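PDB 6VJ5: ESX-5 secretion-associated protein EspG5, which acts as a specific chaperone for cognate PE/PPE proteins, preventing aggregation of PE/PPE dimers and supporting the secretion of LipY and PE31/PPE18. Local coordinates for residues N114-V119 / V131-D136; V225-Y230 / T284-L289. All blocks are in the same frame, centred on the assembly; numbering follows the deposited sequence.

Contact 1: N114-V119 / V131-D136; sequences NEFRVV and VRVGND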
ATOM      1  N   ASN C 114     -10.878  23.180  -8.666  1.00 44.26           N
ATOM      2  CA  ASN C 114     -10.645  24.100  -9.770  1.00 47.67           C
ATOM      3  C   ASN C 114      -9.693  23.535 -10.817  1.00 58.81           C
ATOM      4  O   ASN C 114      -9.280  24.273 -11.721  1.00 49.51           O
ATOM      5  CB  ASN C 114     -10.073  25.422  -9.248  1.00 46.20           C
ATOM      6  CG  ASN C 114      -8.613  25.303  -8.841  1.00 53.49           C
ATOM      7  OD1 ASN C 114      -8.221  24.340  -8.185  1.00 50.31           O
ATOM      8  ND2 ASN C 114      -7.802  26.276  -9.238  1.00 53.38           N
ATOM      9  N   GLU C 115      -9.330  22.258 -10.716  1.00 52.79           N
ATOM     10  CA  GLU C 115      -8.279  21.670 -11.535  1.00 50.23           C
ATOM     11  C   GLU C 115      -8.854  20.592 -12.444  1.00 49.64           C
ATOM     12  O   GLU C 115      -9.752  19.842 -12.052  1.00 53.89           O
ATOM     13  CB  GLU C 115      -7.163  21.085 -10.653  1.00 53.62           C
ATOM     14  CG  GLU C 115      -5.769  21.255 -11.227  1.00 55.21           C
ATOM     15  CD  GLU C 115      -4.673  20.787 -10.284  1.00 54.71           C
ATOM     16  OE1 GLU C 115      -4.046  19.751 -10.574  1.00 63.72           O
ATOM     17  OE2 GLU C 115      -4.430  21.461  -9.259  1.00 48.06           O
ATOM     18  N   PHE C 116      -8.329  20.545 -13.664  1.00 47.64           N
ATOM     19  CA  PHE C 116      -8.689  19.577 -14.693  1.00 44.44           C
ATOM     20  C   PHE C 116      -7.377  19.016 -15.227  1.00 55.25           C
ATOM     21  O   PHE C 116      -6.453  19.779 -15.529  1.00 49.18           O
ATOM     22  CB  PHE C 116      -9.521  20.246 -15.795  1.00 56.29           C
ATOM     23  CG  PHE C 116     -10.560  21.213 -15.269  1.00 65.95           C
ATOM     24  CD1 PHE C 116     -10.231  22.540 -15.022  1.00 67.49           C
ATOM     25  CD2 PHE C 116     -11.862  20.797 -15.017  1.00 76.39           C
ATOM     26  CE1 PHE C 116     -11.181  23.436 -14.535  1.00 66.42           C
ATOM     27  CE2 PHE C 116     -12.816  21.689 -14.531  1.00 77.83           C
ATOM     28  CZ  PHE C 116     -12.473  23.009 -14.292  1.00 67.97           C
ATOM     29  N   ARG C 117      -7.276  17.693 -15.321  1.00 53.60           N
ATOM     30  CA  ARG C 117      -6.007  17.036 -15.624  1.00 51.23           C
ATOM     31  C   ARG C 117      -6.143  16.200 -16.886  1.00 52.55           C
ATOM     32  O   ARG C 117      -6.985  15.298 -16.950  1.00 55.31           O
ATOM     33  CB  ARG C 117      -5.550  16.164 -14.453  1.00 53.64           C
ATOM     34  CG  ARG C 117      -4.687  16.906 -13.435  1.00 54.36           C
ATOM     35  CD  ARG C 117      -4.984  16.490 -11.993  1.00 55.12           C
ATOM     36  NE  ARG C 117      -4.138  17.229 -11.060  1.00 56.13           N
ATOM     37  CZ  ARG C 117      -2.981  16.787 -10.570  1.00 62.78           C
ATOM     38  NH1 ARG C 117      -2.521  15.586 -10.903  1.00 59.08           N
ATOM     39  NH2 ARG C 117      -2.287  17.548  -9.738  1.00 69.77           N
ATOM     40  N   VAL C 118      -5.301  16.495 -17.876  1.00 45.45           N
ATOM     41  CA  VAL C 118      -5.346  15.869 -19.193  1.00 48.40           C
ATOM     42  C   VAL C 118      -4.017  15.168 -19.450  1.00 54.97           C
ATOM     43  O   VAL C 118      -2.961  15.815 -19.470  1.00 49.44           O
ATOM     44  CB  VAL C 118      -5.628  16.895 -20.303  1.00 53.16           C
ATOM     45  CG1 VAL C 118      -5.483  16.242 -21.670  1.00 50.20           C
ATOM     46  CG2 VAL C 118      -6.998  17.518 -20.139  1.00 54.67           C
ATOM     47  N   VAL C 119      -4.071  13.861 -19.692  1.00 51.27           N
ATOM     48  CA  VAL C 119      -2.905  13.077 -20.077  1.00 52.06           C
ATOM     49  C   VAL C 119      -3.138  12.518 -21.475  1.00 61.87           C
ATOM     50  O   VAL C 119      -4.187  11.923 -21.748  1.00 60.52           O
ATOM     51  CB  VAL C 119      -2.623  11.944 -19.072  1.00 49.60           C
ATOM     52  CG1 VAL C 119      -1.415  11.134 -19.506  1.00 62.66           C
ATOM     53  CG2 VAL C 119      -2.404  12.521 -17.686  1.00 55.69           C
ATOM     54  N   VAL C 131      -8.511  12.047 -19.116  1.00 52.44           N
ATOM     55  CA  VAL C 131      -8.836  13.369 -18.587  1.00 57.81           C
ATOM     56  C   VAL C 131      -9.566  13.179 -17.269  1.00 49.11           C
ATOM     57  O   VAL C 131     -10.606  12.513 -17.229  1.00 53.26           O
ATOM     58  CB  VAL C 131      -9.702  14.187 -19.563  1.00 64.50           C
ATOM     59  CG1 VAL C 131     -10.142  15.505 -18.929  1.00 53.33           C
ATOM     60  CG2 VAL C 131      -8.950  14.418 -20.866  1.00 64.08           C
ATOM     61  N   ARG C 132      -9.042  13.775 -16.204  1.00 53.36           N
ATOM     62  CA  ARG C 132      -9.658  13.673 -14.891  1.00 58.09           C
ATOM     63  C   ARG C 132     -10.234  15.017 -14.466  1.00 49.65           C
ATOM     64  O   ARG C 132      -9.550  16.045 -14.541  1.00 46.62           O
ATOM     65  CB  ARG C 132      -8.668  13.185 -13.830  1.00 51.28           C
ATOM     66  CG  ARG C 132      -9.281  13.264 -12.443  1.00 51.17           C
ATOM     67  CD  ARG C 132      -8.530  12.499 -11.376  1.00 46.15           C
ATOM     68  NE  ARG C 132      -9.222  12.648 -10.096  1.00 47.28           N
ATOM     69  CZ  ARG C 132      -8.792  12.154  -8.942  1.00 50.72           C
ATOM     70  NH1 ARG C 132      -7.662  11.462  -8.888  1.00 55.45           N
ATOM     71  NH2 ARG C 132      -9.496  12.355  -7.836  1.00 46.09           N
ATOM     72  N   VAL C 133     -11.490  14.994 -14.022  1.00 53.56           N
ATOM     73  CA  VAL C 133     -12.180  16.151 -13.462  1.00 44.10           C
ATOM     74  C   VAL C 133     -12.906  15.683 -12.208  1.00 47.51           C
ATOM     75  O   VAL C 133     -13.661  14.708 -12.256  1.00 59.77           O
ATOM     76  CB  VAL C 133     -13.185  16.774 -14.449  1.00 56.53           C
ATOM     77  CG1 VAL C 133     -13.946  17.910 -13.769  1.00 45.17           C
ATOM     78  CG2 VAL C 133     -12.478  17.261 -15.700  1.00 53.79           C
ATOM     79  N   GLY C 134     -12.695  16.372 -11.100  1.00 49.45           N
ATOM     80  CA  GLY C 134     -13.273  15.903  -9.855  1.00 53.94           C
ATOM     81  C   GLY C 134     -12.756  14.505  -9.571  1.00 63.36           C
ATOM     82  O   GLY C 134     -11.547  14.262  -9.476  1.00 52.60           O
ATOM     83  N   ASN C 135     -13.669  13.547  -9.445  1.00 58.04           N
ATOM     84  CA  ASN C 135     -13.297  12.163  -9.187  1.00 65.64           C
ATOM     85  C   ASN C 135     -13.657  11.257 -10.353  1.00 58.43           C
ATOM     86  O   ASN C 135     -13.782  10.042 -10.172  1.00 57.00           O
ATOM     87  CB  ASN C 135     -13.948  11.709  -7.884  1.00 58.12           C
ATOM     88  CG  ASN C 135     -13.301  12.366  -6.672  1.00 57.73           C
ATOM     89  OD1 ASN C 135     -12.107  12.678  -6.689  1.00 65.09           O
ATOM     90  ND2 ASN C 135     -14.086  12.597  -5.630  1.00 61.72           N
ATOM     91  N   ASP C 136     -13.781  11.822 -11.549  1.00 52.95           N
ATOM     92  CA  ASP C 136     -14.121  11.087 -12.753  1.00 50.43           C
ATOM     93  C   ASP C 136     -12.973  11.165 -13.741  1.00 57.09           C
ATOM     94  O   ASP C 136     -12.327  12.208 -13.881  1.00 56.45           O
ATOM     95  CB  ASP C 136     -15.402  11.646 -13.368  1.00 56.32           C
ATOM     96  CG  ASP C 136     -16.610  11.395 -12.496  1.00 64.93           C
ATOM     97  OD1 ASP C 136     -16.881  10.214 -12.194  1.00 68.13           O
ATOM     98  OD2 ASP C 136     -17.268  12.375 -12.084  1.00 68.86           O
TER
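R117 and R132 face each other as an antiparallel hydrogen-bonded pair, the midpoint of two strand segments whose axes approach to 4.6 Å and run at 167°. R117 N gives to R132 O at 2.9 Å, and R132 N returns to R117 O at 2.7 Å. R117 O also takes a CA-H...O contact from V131.

On one face of the sheet V118 and V131 lie alongside each other, methyl to methyl, with V118 CG2 3.7 Å from V131 CG2. Next to them the valine methyls of V133 meet the rim of the F116 ring: CG2 sits near the ring plane, 3.7 Å from F116 CD2.

The two arginines leave by the other face, where their side chains come closest at the CB atoms of R117 and R132, 4.4 Å apart, and then part. R117 bends at chi2 (142°), which carries its NE back along its own strand to E115 OE1 at 2.6 Å, a salt bridge on the anti side of OE1, tilted out of the carboxylate plane; NH1 goes on to E32 O. R132 stays extended from CG to NE and grips G134 O side-on with NE (2.9 Å) and NH2, the oxygen lying close to the guanidinium plane. NH2 also bonds R109 O and NH1 bonds L33 O, so several backbone carbonyls surround the buried guanidinium, one of them in the type II' turn V133-D136, which probably offsets its charge.

The arrangement is a beta hairpin of strands 115-123 and 126-133, with a second tight turn leading from V133 into strand 136-141 of the large antiparallel sheet.

Contact 2: V225-Y230 / T284-L289; sequences VYARQY and TVLDTL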
ATOM      1  N   VAL C 225       2.029  22.555 -19.313  1.00 53.91           N
ATOM      2  CA  VAL C 225       2.133  21.499 -20.313  1.00 44.94           C
ATOM      3  C   VAL C 225       3.564  20.988 -20.330  1.00 53.16           C
ATOM      4  O   VAL C 225       4.509  21.775 -20.443  1.00 48.22           O
ATOM      5  CB  VAL C 225       1.723  21.994 -21.714  1.00 51.91           C
ATOM      6  CG1 VAL C 225       1.734  20.841 -22.706  1.00 51.04           C
ATOM      7  CG2 VAL C 225       0.355  22.659 -21.663  1.00 53.73           C
ATOM      8  N   TYR C 226       3.721  19.668 -20.229  1.00 57.83           N
ATOM      9  CA  TYR C 226       5.032  19.037 -20.253  1.00 53.57           C
ATOM     10  C   TYR C 226       4.868  17.599 -20.725  1.00 49.37           C
ATOM     11  O   TYR C 226       3.750  17.104 -20.904  1.00 54.56           O
ATOM     12  CB  TYR C 226       5.701  19.101 -18.879  1.00 49.14           C
ATOM     13  CG  TYR C 226       4.873  18.485 -17.777  1.00 51.47           C
ATOM     14  CD1 TYR C 226       3.824  19.187 -17.197  1.00 54.76           C
ATOM     15  CD2 TYR C 226       5.141  17.203 -17.315  1.00 52.58           C
ATOM     16  CE1 TYR C 226       3.062  18.632 -16.194  1.00 49.56           C
ATOM     17  CE2 TYR C 226       4.383  16.636 -16.307  1.00 53.26           C
ATOM     18  CZ  TYR C 226       3.346  17.357 -15.750  1.00 44.76           C
ATOM     19  OH  TYR C 226       2.585  16.803 -14.749  1.00 46.20           O
ATOM     20  N   ALA C 227       5.998  16.930 -20.938  1.00 53.52           N
ATOM     21  CA  ALA C 227       5.987  15.601 -21.531  1.00 65.45           C
ATOM     22  C   ALA C 227       6.992  14.691 -20.836  1.00 58.50           C
ATOM     23  O   ALA C 227       7.914  15.144 -20.153  1.00 56.37           O
ATOM     24  CB  ALA C 227       6.296  15.656 -23.035  1.00 61.34           C
ATOM     25  N   ARG C 228       6.806  13.389 -21.049  1.00 66.97           N
ATOM     26  CA  ARG C 228       7.635  12.349 -20.451  1.00 64.36           C
ATOM     27  C   ARG C 228       7.873  11.265 -21.493  1.00 63.02           C
ATOM     28  O   ARG C 228       6.947  10.867 -22.207  1.00 60.95           O
ATOM     29  CB  ARG C 228       6.957  11.775 -19.201  1.00 56.93           C
ATOM     30  CG  ARG C 228       7.911  11.431 -18.067  1.00 66.44           C
ATOM     31  CD  ARG C 228       7.194  11.382 -16.701  1.00 58.58           C
ATOM     32  NE  ARG C 228       5.765  11.103 -16.826  1.00 51.19           N
ATOM     33  CZ  ARG C 228       4.804  11.850 -16.290  1.00 50.07           C
ATOM     34  NH1 ARG C 228       3.538  11.520 -16.470  1.00 48.64           N
ATOM     35  NH2 ARG C 228       5.103  12.913 -15.555  1.00 56.30           N
ATOM     36  N   GLN C 229       9.121  10.806 -21.590  1.00 70.18           N
ATOM     37  CA  GLN C 229       9.523   9.790 -22.553  1.00 70.29           C
ATOM     38  C   GLN C 229      10.090   8.577 -21.826  1.00 80.77           C
ATOM     39  O   GLN C 229      10.664   8.697 -20.738  1.00 73.18           O
ATOM     40  CB  GLN C 229      10.567  10.343 -23.528  1.00 70.82           C
ATOM     41  CG  GLN C 229      10.337   9.959 -24.975  1.00 77.69           C
ATOM     42  CD  GLN C 229      11.366  10.572 -25.907  1.00 80.26           C
ATOM     43  OE1 GLN C 229      12.388  11.099 -25.466  1.00 68.54           O
ATOM     44  NE2 GLN C 229      11.099  10.508 -27.205  1.00 84.76           N
ATOM     45  N   TYR C 230       9.933   7.401 -22.441  1.00 91.38           N
ATOM     46  CA  TYR C 230      10.323   6.140 -21.822  1.00 91.57           C
ATOM     47  C   TYR C 230      11.155   5.291 -22.776  1.00 92.92           C
ATOM     48  O   TYR C 230      10.731   5.018 -23.903  1.00 96.09           O
ATOM     49  CB  TYR C 230       9.085   5.337 -21.383  1.00 75.17           C
ATOM     50  CG  TYR C 230       8.192   6.047 -20.394  1.00 77.14           C
ATOM     51  CD1 TYR C 230       8.505   6.063 -19.043  1.00 73.16           C
ATOM     52  CD2 TYR C 230       7.032   6.692 -20.807  1.00 80.32           C
ATOM     53  CE1 TYR C 230       7.697   6.709 -18.129  1.00 78.87           C
ATOM     54  CE2 TYR C 230       6.214   7.341 -19.898  1.00 74.15           C
ATOM     55  CZ  TYR C 230       6.553   7.346 -18.561  1.00 76.07           C
ATOM     56  OH  TYR C 230       5.754   7.987 -17.643  1.00 72.67           O
ATOM     57  N   THR C 284       8.649  23.125 -28.424  1.00 62.84           N
ATOM     58  CA  THR C 284       9.873  23.269 -27.643  1.00 66.05           C
ATOM     59  C   THR C 284       9.889  22.328 -26.450  1.00 64.34           C
ATOM     60  O   THR C 284      10.962  21.873 -26.036  1.00 56.31           O
ATOM     61  CB  THR C 284      10.026  24.715 -27.175  1.00 63.45           C
ATOM     62  OG1 THR C 284      10.116  25.582 -28.313  1.00 63.33           O
ATOM     63  CG2 THR C 284      11.269  24.870 -26.322  1.00 59.84           C
ATOM     64  N   VAL C 285       8.719  22.043 -25.884  1.00 62.82           N
ATOM     65  CA  VAL C 285       8.623  21.029 -24.841  1.00 65.14           C
ATOM     66  C   VAL C 285       9.018  19.671 -25.401  1.00 66.89           C
ATOM     67  O   VAL C 285       9.855  18.960 -24.833  1.00 68.61           O
ATOM     68  CB  VAL C 285       7.197  21.007 -24.262  1.00 66.49           C
ATOM     69  CG1 VAL C 285       6.995  19.774 -23.400  1.00 55.31           C
ATOM     70  CG2 VAL C 285       6.924  22.281 -23.475  1.00 65.30           C
ATOM     71  N   LEU C 286       8.425  19.298 -26.539  1.00 66.62           N
ATOM     72  CA  LEU C 286       8.651  17.969 -27.094  1.00 58.39           C
ATOM     73  C   LEU C 286      10.076  17.800 -27.599  1.00 59.20           C
ATOM     74  O   LEU C 286      10.612  16.686 -27.572  1.00 67.01           O
ATOM     75  CB  LEU C 286       7.657  17.703 -28.223  1.00 60.92           C
ATOM     76  CG  LEU C 286       6.187  17.703 -27.804  1.00 66.91           C
ATOM     77  CD1 LEU C 286       5.264  17.567 -29.003  1.00 74.71           C
ATOM     78  CD2 LEU C 286       5.924  16.587 -26.795  1.00 67.47           C
ATOM     79  N   ASP C 287      10.707  18.877 -28.058  1.00 64.03           N
ATOM     80  CA  ASP C 287      12.070  18.770 -28.561  1.00 66.61           C
ATOM     81  C   ASP C 287      13.109  18.776 -27.449  1.00 57.49           C
ATOM     82  O   ASP C 287      14.295  18.578 -27.735  1.00 64.54           O
ATOM     83  CB  ASP C 287      12.355  19.900 -29.554  1.00 73.75           C
ATOM     84  CG  ASP C 287      11.532  19.772 -30.826  1.00 79.73           C
ATOM     85  OD1 ASP C 287      11.083  18.647 -31.127  1.00 80.63           O
ATOM     86  OD2 ASP C 287      11.337  20.789 -31.524  1.00 87.44           O
ATOM     87  N   THR C 288      12.696  18.987 -26.197  1.00 68.85           N
ATOM     88  CA  THR C 288      13.591  18.887 -25.052  1.00 69.32           C
ATOM     89  C   THR C 288      13.469  17.547 -24.334  1.00 63.02           C
ATOM     90  O   THR C 288      14.060  17.369 -23.265  1.00 62.22           O
ATOM     91  CB  THR C 288      13.332  20.022 -24.059  1.00 65.42           C
ATOM     92  OG1 THR C 288      11.952  20.028 -23.669  1.00 61.90           O
ATOM     93  CG2 THR C 288      13.702  21.364 -24.672  1.00 57.69           C
ATOM     94  N   LEU C 289      12.699  16.612 -24.885  1.00 66.50           N
ATOM     95  CA  LEU C 289      12.642  15.271 -24.329  1.00 69.80           C
ATOM     96  C   LEU C 289      14.007  14.595 -24.455  1.00 71.83           C
ATOM     97  O   LEU C 289      14.763  14.866 -25.395  1.00 71.13           O
ATOM     98  CB  LEU C 289      11.577  14.446 -25.044  1.00 65.72           C
ATOM     99  CG  LEU C 289      10.141  14.782 -24.648  1.00 61.11           C
ATOM    100  CD1 LEU C 289       9.165  14.245 -25.670  1.00 63.26           C
ATOM    101  CD2 LEU C 289       9.846  14.215 -23.269  1.00 61.03           C
TER
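A227 and L286 come within 6.6 Å of each other, CA to CA, where the last turn of helix 275-286 and the type I turn L286-L289 pass over residues 225-230 of strand 221-231; Y226 and V285 are slightly nearer at 6.2 Å. The helix and turn side chains pack on A227 and on the strand backbone.

A227 points its methyl toward the turn, and three branched residues converge on it. L289 CD2 lies 3.8 Å from A227 CB and rests as well on the A227 carbonyl group, L286 CD2 arrives at 3.9 Å, and V285 CG1 stands a little farther off. The L286 side chain leaves its backbone obliquely, but its end turns in to the alanine.

V285 rests both methyls on the strand backbone. With CG1 anti to its backbone N (chi1 168°), that methyl sits against Y226 CA at 3.8 Å, while CG2 lies near V225 O. Farther along the strand, Q229 crosses L289: OE1 lies 3.5 Å from L289 CB, and the amide is held at both ends by backbone, OE1 by Y291 N and NE2 by G292 O. Its polar end thus ties the strand to the segment that follows the turn. At the junction of helix and turn, V285 O accepts from T288 N and T288 OG1, both on one face of its plane, the hydroxyl at 2.6 Å.

Y226 and R228 point the other way, where both reach E32, R228 by a salt bridge, and also pack on side chains of another protein chain. Strand 221-231 runs between strands 83-91 and 234-247. V85 and L83 of the first touch L286 and L289, and S238 of the second touches V285; I150 of helix 147-159 adds to the cover of L286.

Contact 1 closes before contact 2 opens along the chain, yet both reach the same antiparallel sheet, to which contact 2 contributes one strand. Their centres are about 21 Å apart and their nearest atoms about 6 Å, without touching. Strand 83-91 is the bridge: it lies between strand 115-123 of contact 1 and strand 221-231 of contact 2. Contact 1 pairs neighbouring strands within the sheet, whereas contact 2 lays the end of helix 275-286 and the following turn on it. E32 is a partner common to both, touching strands 115-123 and 221-231, so one residue spans the central strands of this chaperone.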